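Local coordinates for uncharacterized protein (PDB 4FR9) that is of unknown function but has a fold resembling beta-lactamase-inhibitor proteins and belongs to the PepSY-like family, at residues A[93-98]-A[106-111]. Residues are numbered along the deposited sequence; the frame is centred on the assembly and turned at random. Where two conformers were deposited one is given.
Sequences DVVILE and EFVVTV
A beta hairpin in the middle of the antiparallel PepSY-like sheet joins V95 and L97 to V108 and E106, the segment axes running 4.7 Å apart at 156°. L97 and E106 are a hydrogen-bonded pair: L97 N reaches E106 O at 2.8 Å with a nearly straight N-H...O angle of 176°, and E106 N answers to L97 O. V95 and V108 exchange a second such pair of bonds, with V108 N 2.8 Å from V95 O. At the far end the exchange is uneven, since T110 N bonds firmly to D93 O whereas D93 N to T110 O is weak at 3.5 Å.

Side chains alternate between two faces. On one, I96 lies alongside F107: CG1 is 3.8 Å from F107 CE1, while chi1 of -41° turns CG2 anti to the backbone N and over one face of the ring. F107 and V109 continue from this face onto helix 75-83 through V77 and F81. On the other, V95 CG2 packs 3.8 Å from V108 CB, and L97 CD1 slants across to V108 CG2 at 3.7 Å. The L97 CD1 methyl also makes a van der Waals approach to E106 OE1 at 3.6 Å; OE1 is hydrogen-bonded to Y99, and OE2 forms a salt bridge with R143.

Backbone bonds to strands 60-67 and 118-121 flank the hairpin. Main-chain bonds thus set the register, one face supplies hydrophobic cohesion beneath the helix, and the other sets V95, L97 and V108 between D93 with D118-bonded T110 and a buried carboxylate probably stabilised as an anion by R143.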
loop_
_atom_site.group_PDB
_atom_site.type_symbol
_atom_site.label_atom_id
_atom_site.label_comp_id
_atom_site.label_asym_id
_atom_site.label_seq_id
_atom_site.Cartn_x
_atom_site.Cartn_y
_atom_site.Cartn_z
ATOM N N ASP A 93 12.117 -1.528 -1.120
ATOM C CA ASP A 93 10.832 -1.513 -1.791
ATOM C C ASP A 93 10.286 -0.103 -1.818
ATOM O O ASP A 93 10.730 0.780 -1.081
ATOM C CB ASP A 93 9.798 -2.449 -1.155
ATOM C CG ASP A 93 8.686 -2.851 -2.126
ATOM O OD1 ASP A 93 8.756 -2.494 -3.332
ATOM O OD2 ASP A 93 7.749 -3.556 -1.687
ATOM N N VAL A 94 9.351 0.094 -2.733
ATOM C CA VAL A 94 8.666 1.360 -2.935
ATOM C C VAL A 94 7.209 1.067 -3.224
ATOM O O VAL A 94 6.925 0.310 -4.153
ATOM C CB VAL A 94 9.281 2.163 -4.095
ATOM C CG1 VAL A 94 8.622 3.510 -4.174
ATOM C CG2 VAL A 94 10.807 2.307 -3.939
ATOM N N VAL A 95 6.302 1.646 -2.448
ATOM C CA VAL A 95 4.867 1.439 -2.645
ATOM C C VAL A 95 4.126 2.748 -2.476
ATOM O O VAL A 95 4.648 3.702 -1.891
ATOM C CB VAL A 95 4.266 0.337 -1.719
ATOM C CG1 VAL A 95 5.040 -0.990 -1.847
ATOM C CG2 VAL A 95 4.236 0.791 -0.278
ATOM N N ILE A 96 2.881 2.761 -2.928
ATOM C CA ILE A 96 1.921 3.814 -2.663
ATOM C C ILE A 96 0.809 3.263 -1.781
ATOM O O ILE A 96 0.324 2.154 -2.041
ATOM C CB ILE A 96 1.190 4.339 -3.900
ATOM C CG1 ILE A 96 2.151 4.473 -5.072
ATOM C CG2 ILE A 96 0.547 5.728 -3.574
ATOM C CD1 ILE A 96 1.489 5.000 -6.340
ATOM N N LEU A 97 0.418 3.999 -0.736
ATOM C CA LEU A 97 -0.749 3.713 0.074
ATOM C C LEU A 97 -1.748 4.814 -0.132
ATOM O O LEU A 97 -1.424 5.986 -0.005
ATOM C CB LEU A 97 -0.373 3.582 1.541
ATOM C CG LEU A 97 0.657 2.500 1.878
ATOM C CD1 LEU A 97 1.093 2.563 3.344
ATOM C CD2 LEU A 97 0.178 1.113 1.497
ATOM N N GLU A 98 -2.982 4.439 -0.489
ATOM C CA GLU A 98 -4.056 5.369 -0.675
ATOM C C GLU A 98 -5.207 5.030 0.247
ATOM O O GLU A 98 -5.480 3.858 0.490
ATOM C CB GLU A 98 -4.525 5.352 -2.122
ATOM C CG GLU A 98 -3.511 5.898 -3.103
ATOM C CD GLU A 98 -3.953 5.739 -4.519
ATOM O OE1 GLU A 98 -3.852 4.616 -5.033
ATOM O OE2 GLU A 98 -4.421 6.756 -5.093
ATOM N N GLU A 106 0.117 8.255 0.615
ATOM C CA GLU A 106 1.453 8.147 1.258
ATOM C C GLU A 106 2.326 7.356 0.294
ATOM O O GLU A 106 1.906 6.299 -0.171
ATOM C CB GLU A 106 1.432 7.335 2.572
ATOM C CG GLU A 106 0.708 8.010 3.761
ATOM C CD GLU A 106 0.323 7.075 4.883
ATOM O OE1 GLU A 106 0.452 5.851 4.744
ATOM O OE2 GLU A 106 -0.149 7.621 5.909
ATOM N N PHE A 107 3.530 7.809 0.029
ATOM C CA PHE A 107 4.537 7.027 -0.703
ATOM C C PHE A 107 5.503 6.466 0.326
ATOM O O PHE A 107 6.057 7.222 1.127
ATOM C CB PHE A 107 5.273 7.918 -1.683
ATOM C CG PHE A 107 4.413 8.390 -2.784
ATOM C CD1 PHE A 107 4.259 7.602 -3.939
ATOM C CD2 PHE A 107 3.715 9.559 -2.702
ATOM C CE1 PHE A 107 3.425 7.998 -4.948
ATOM C CE2 PHE A 107 2.862 9.963 -3.740
ATOM C CZ PHE A 107 2.739 9.177 -4.856
ATOM N N VAL A 108 5.729 5.153 0.298
ATOM C CA VAL A 108 6.523 4.489 1.302
ATOM C C VAL A 108 7.759 3.912 0.647
ATOM O O VAL A 108 7.659 3.048 -0.227
ATOM C CB VAL A 108 5.753 3.407 2.062
ATOM C CG1 VAL A 108 6.602 2.888 3.189
ATOM C CG2 VAL A 108 4.415 3.938 2.591
ATOM N N VAL A 109 8.906 4.394 1.085
ATOM C CA VAL A 109 10.197 3.903 0.626
ATOM C C VAL A 109 10.819 3.113 1.778
ATOM O O VAL A 109 11.029 3.674 2.855
ATOM C CB VAL A 109 11.138 5.048 0.189
ATOM C CG1 VAL A 109 12.480 4.485 -0.346
ATOM C CG2 VAL A 109 10.484 5.906 -0.846
ATOM N N THR A 110 11.064 1.816 1.571
ATOM C CA THR A 110 11.703 0.977 2.571
ATOM C C THR A 110 13.184 0.958 2.301
ATOM O O THR A 110 13.601 0.606 1.202
ATOM C CB THR A 110 11.175 -0.460 2.533
ATOM O OG1 THR A 110 9.751 -0.449 2.604
ATOM C CG2 THR A 110 11.789 -1.290 3.627
ATOM N N VAL A 111 13.971 1.365 3.292
ATOM C CA VAL A 111 15.409 1.476 3.196
ATOM C C VAL A 111 16.075 0.647 4.293
ATOM O O VAL A 111 15.508 0.431 5.358
ATOM C CB VAL A 111 15.908 2.936 3.266
ATOM C CG1 VAL A 111 15.613 3.688 1.991
ATOM C CG2 VAL A 111 15.370 3.645 4.481
#